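Local coordinates for C-type diheme-containing protein (Kuenenia stuttgartiensis, PDB 6H5L) that probably carries electrons through covalently bound c-type hemes as part of a large multiheme reductase complex of an anammox bacterium, at residues K130-K135 and T212-S217. Sequence-based numbering, arbitrary orientation.
Sequences KIYEEK and THYVMS
Over one face of the Tyr132 ring lies CE2 of Tyr214, 3.5 Å from Tyr132 CG; Tyr214 for its part presents its edge, with Tyr132 CG close to its ring plane. The rings meet obliquely, with planes 58° apart and centroids 5.3 Å from each other. With CG anti to the backbone N (chi1 175°), Tyr214 reaches from its helix across to the other, where CD2 also rests 3.7 Å from Tyr132 CB. These are the N-terminal helix (122-135) and C-terminal helix (205-217) of the second cytochrome c domain, whose packing against each other is a hallmark of the class I cytochrome c fold; here it lies beside the heme c that Cys138 and Cys141 bind covalently. Tyr132 is close to Cys138 and to the axial ligand His142, and its hydroxyl is hydrogen-bonded to Gly143 O, while Val215 touches the heme. At the hydroxyl end of Tyr214, the bent chain of Glu133 brings OE1 to 2.9 Å from Tyr214 OH, which donates a weak hydrogen bond to it; the carboxylate is turned 77° from the ring plane. Replacing Tyr214 by alanine removes both ring and hydroxyl, and would probably open a gap over the Tyr132 face and leave Glu133 OE1 without this partner. Tyr214 also packs on Lys129 and Ile125, about one and two turns before Tyr132 on helix 122-135.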
loop_
_atom_site.group_PDB
_atom_site.type_symbol
_atom_site.label_atom_id
_atom_site.label_comp_id
_atom_site.label_asym_id
_atom_site.label_seq_id
_atom_site.Cartn_x
_atom_site.Cartn_y
_atom_site.Cartn_z
ATOM N N LYS B 130 33.750 9.310 14.581
ATOM C CA LYS B 130 34.695 10.357 14.210
ATOM C C LYS B 130 36.055 9.768 13.855
ATOM O O LYS B 130 36.674 10.170 12.863
ATOM C CB LYS B 130 34.820 11.355 15.359
ATOM C CG LYS B 130 35.202 12.765 14.953
ATOM C CD LYS B 130 35.247 13.670 16.173
ATOM C CE LYS B 130 35.778 15.051 15.836
ATOM N NZ LYS B 130 36.061 15.828 17.075
ATOM N N ILE B 131 36.535 8.808 14.652
ATOM C CA ILE B 131 37.807 8.149 14.356
ATOM C C ILE B 131 37.708 7.366 13.053
ATOM O O ILE B 131 38.597 7.432 12.196
ATOM C CB ILE B 131 38.222 7.237 15.524
ATOM C CG1 ILE B 131 38.473 8.061 16.790
ATOM C CG2 ILE B 131 39.449 6.407 15.156
ATOM C CD1 ILE B 131 38.734 7.212 18.019
ATOM N N TYR B 132 36.619 6.608 12.893
ATOM C CA TYR B 132 36.465 5.737 11.731
ATOM C C TYR B 132 36.434 6.532 10.432
ATOM O O TYR B 132 36.939 6.071 9.403
ATOM C CB TYR B 132 35.189 4.903 11.886
ATOM C CG TYR B 132 34.886 3.954 10.746
ATOM C CD1 TYR B 132 34.201 4.387 9.616
ATOM C CD2 TYR B 132 35.258 2.617 10.811
ATOM C CE1 TYR B 132 33.914 3.523 8.576
ATOM C CE2 TYR B 132 34.972 1.742 9.773
ATOM C CZ TYR B 132 34.299 2.203 8.659
ATOM O OH TYR B 132 34.010 1.344 7.623
ATOM N N GLU B 133 35.846 7.726 10.454
ATOM C CA GLU B 133 35.584 8.464 9.223
ATOM C C GLU B 133 36.514 9.649 8.998
ATOM O O GLU B 133 36.741 10.029 7.844
ATOM C CB GLU B 133 34.131 8.952 9.196
ATOM C CG GLU B 133 33.221 8.144 8.280
ATOM C CD GLU B 133 31.905 7.769 8.939
ATOM O OE1 GLU B 133 31.584 6.562 8.988
ATOM O OE2 GLU B 133 31.194 8.682 9.413
ATOM N N GLU B 134 37.046 10.254 10.060
ATOM C CA GLU B 134 37.881 11.443 9.935
ATOM C C GLU B 134 39.326 11.191 10.347
ATOM O O GLU B 134 40.247 11.422 9.556
ATOM C CB GLU B 134 37.294 12.586 10.773
ATOM C CG GLU B 134 35.891 13.005 10.379
ATOM C CD GLU B 134 35.351 14.101 11.276
ATOM O OE1 GLU B 134 36.167 14.769 11.947
ATOM O OE2 GLU B 134 34.117 14.290 11.317
ATOM N N LYS B 135 39.548 10.711 11.572
ATOM C CA LYS B 135 40.903 10.663 12.114
ATOM C C LYS B 135 41.755 9.608 11.422
ATOM O O LYS B 135 42.954 9.817 11.212
ATOM C CB LYS B 135 40.853 10.411 13.623
ATOM C CG LYS B 135 42.189 10.593 14.325
ATOM C CD LYS B 135 42.005 10.769 15.819
ATOM C CE LYS B 135 43.299 11.191 16.493
ATOM N NZ LYS B 135 43.068 11.629 17.897
ATOM N N THR B 212 35.597 0.383 18.685
ATOM C CA THR B 212 34.910 -0.904 18.705
ATOM C C THR B 212 33.400 -0.721 18.779
ATOM O O THR B 212 32.650 -1.397 18.066
ATOM C CB THR B 212 35.403 -1.747 19.882
ATOM O OG1 THR B 212 36.777 -2.098 19.681
ATOM C CG2 THR B 212 34.575 -3.009 20.023
ATOM N N HIS B 213 32.938 0.197 19.632
ATOM C CA HIS B 213 31.501 0.412 19.785
ATOM C C HIS B 213 30.865 0.871 18.479
ATOM O O HIS B 213 29.747 0.459 18.149
ATOM C CB HIS B 213 31.237 1.425 20.899
ATOM C CG HIS B 213 31.620 0.936 22.261
ATOM N ND1 HIS B 213 31.762 1.779 23.342
ATOM C CD2 HIS B 213 31.890 -0.310 22.718
ATOM C CE1 HIS B 213 32.103 1.075 24.407
ATOM N NE2 HIS B 213 32.187 -0.196 24.055
ATOM N N TYR B 214 31.557 1.726 17.723
ATOM C CA TYR B 214 31.004 2.179 16.450
ATOM C C TYR B 214 31.027 1.069 15.407
ATOM O O TYR B 214 30.117 0.973 14.576
ATOM C CB TYR B 214 31.761 3.401 15.935
ATOM C CG TYR B 214 31.295 3.831 14.563
ATOM C CD1 TYR B 214 30.070 4.462 14.392
ATOM C CD2 TYR B 214 32.073 3.591 13.437
ATOM C CE1 TYR B 214 29.634 4.850 13.138
ATOM C CE2 TYR B 214 31.646 3.975 12.180
ATOM C CZ TYR B 214 30.428 4.605 12.037
ATOM O OH TYR B 214 30.004 4.988 10.785
ATOM N N VAL B 215 32.067 0.233 15.421
ATOM C CA VAL B 215 32.127 -0.884 14.482
ATOM C C VAL B 215 30.983 -1.857 14.739
ATOM O O VAL B 215 30.335 -2.337 13.800
ATOM C CB VAL B 215 33.498 -1.583 14.565
ATOM C CG1 VAL B 215 33.485 -2.874 13.759
ATOM C CG2 VAL B 215 34.595 -0.659 14.065
ATOM N N MET B 216 30.712 -2.158 16.011
ATOM C CA MET B 216 29.560 -2.990 16.343
ATOM C C MET B 216 28.252 -2.317 15.946
ATOM O O MET B 216 27.274 -3.003 15.626
ATOM C CB MET B 216 29.558 -3.313 17.837
ATOM C CG MET B 216 30.831 -3.981 18.336
ATOM S SD MET B 216 31.127 -5.597 17.594
ATOM C CE MET B 216 30.797 -6.670 18.988
ATOM N N SER B 217 28.217 -0.982 15.964
ATOM C CA SER B 217 27.016 -0.260 15.554
ATOM C C SER B 217 26.686 -0.498 14.087
ATOM O O SER B 217 25.513 -0.452 13.700
ATOM C CB SER B 217 27.190 1.235 15.823
ATOM O OG SER B 217 26.385 2.009 14.949
#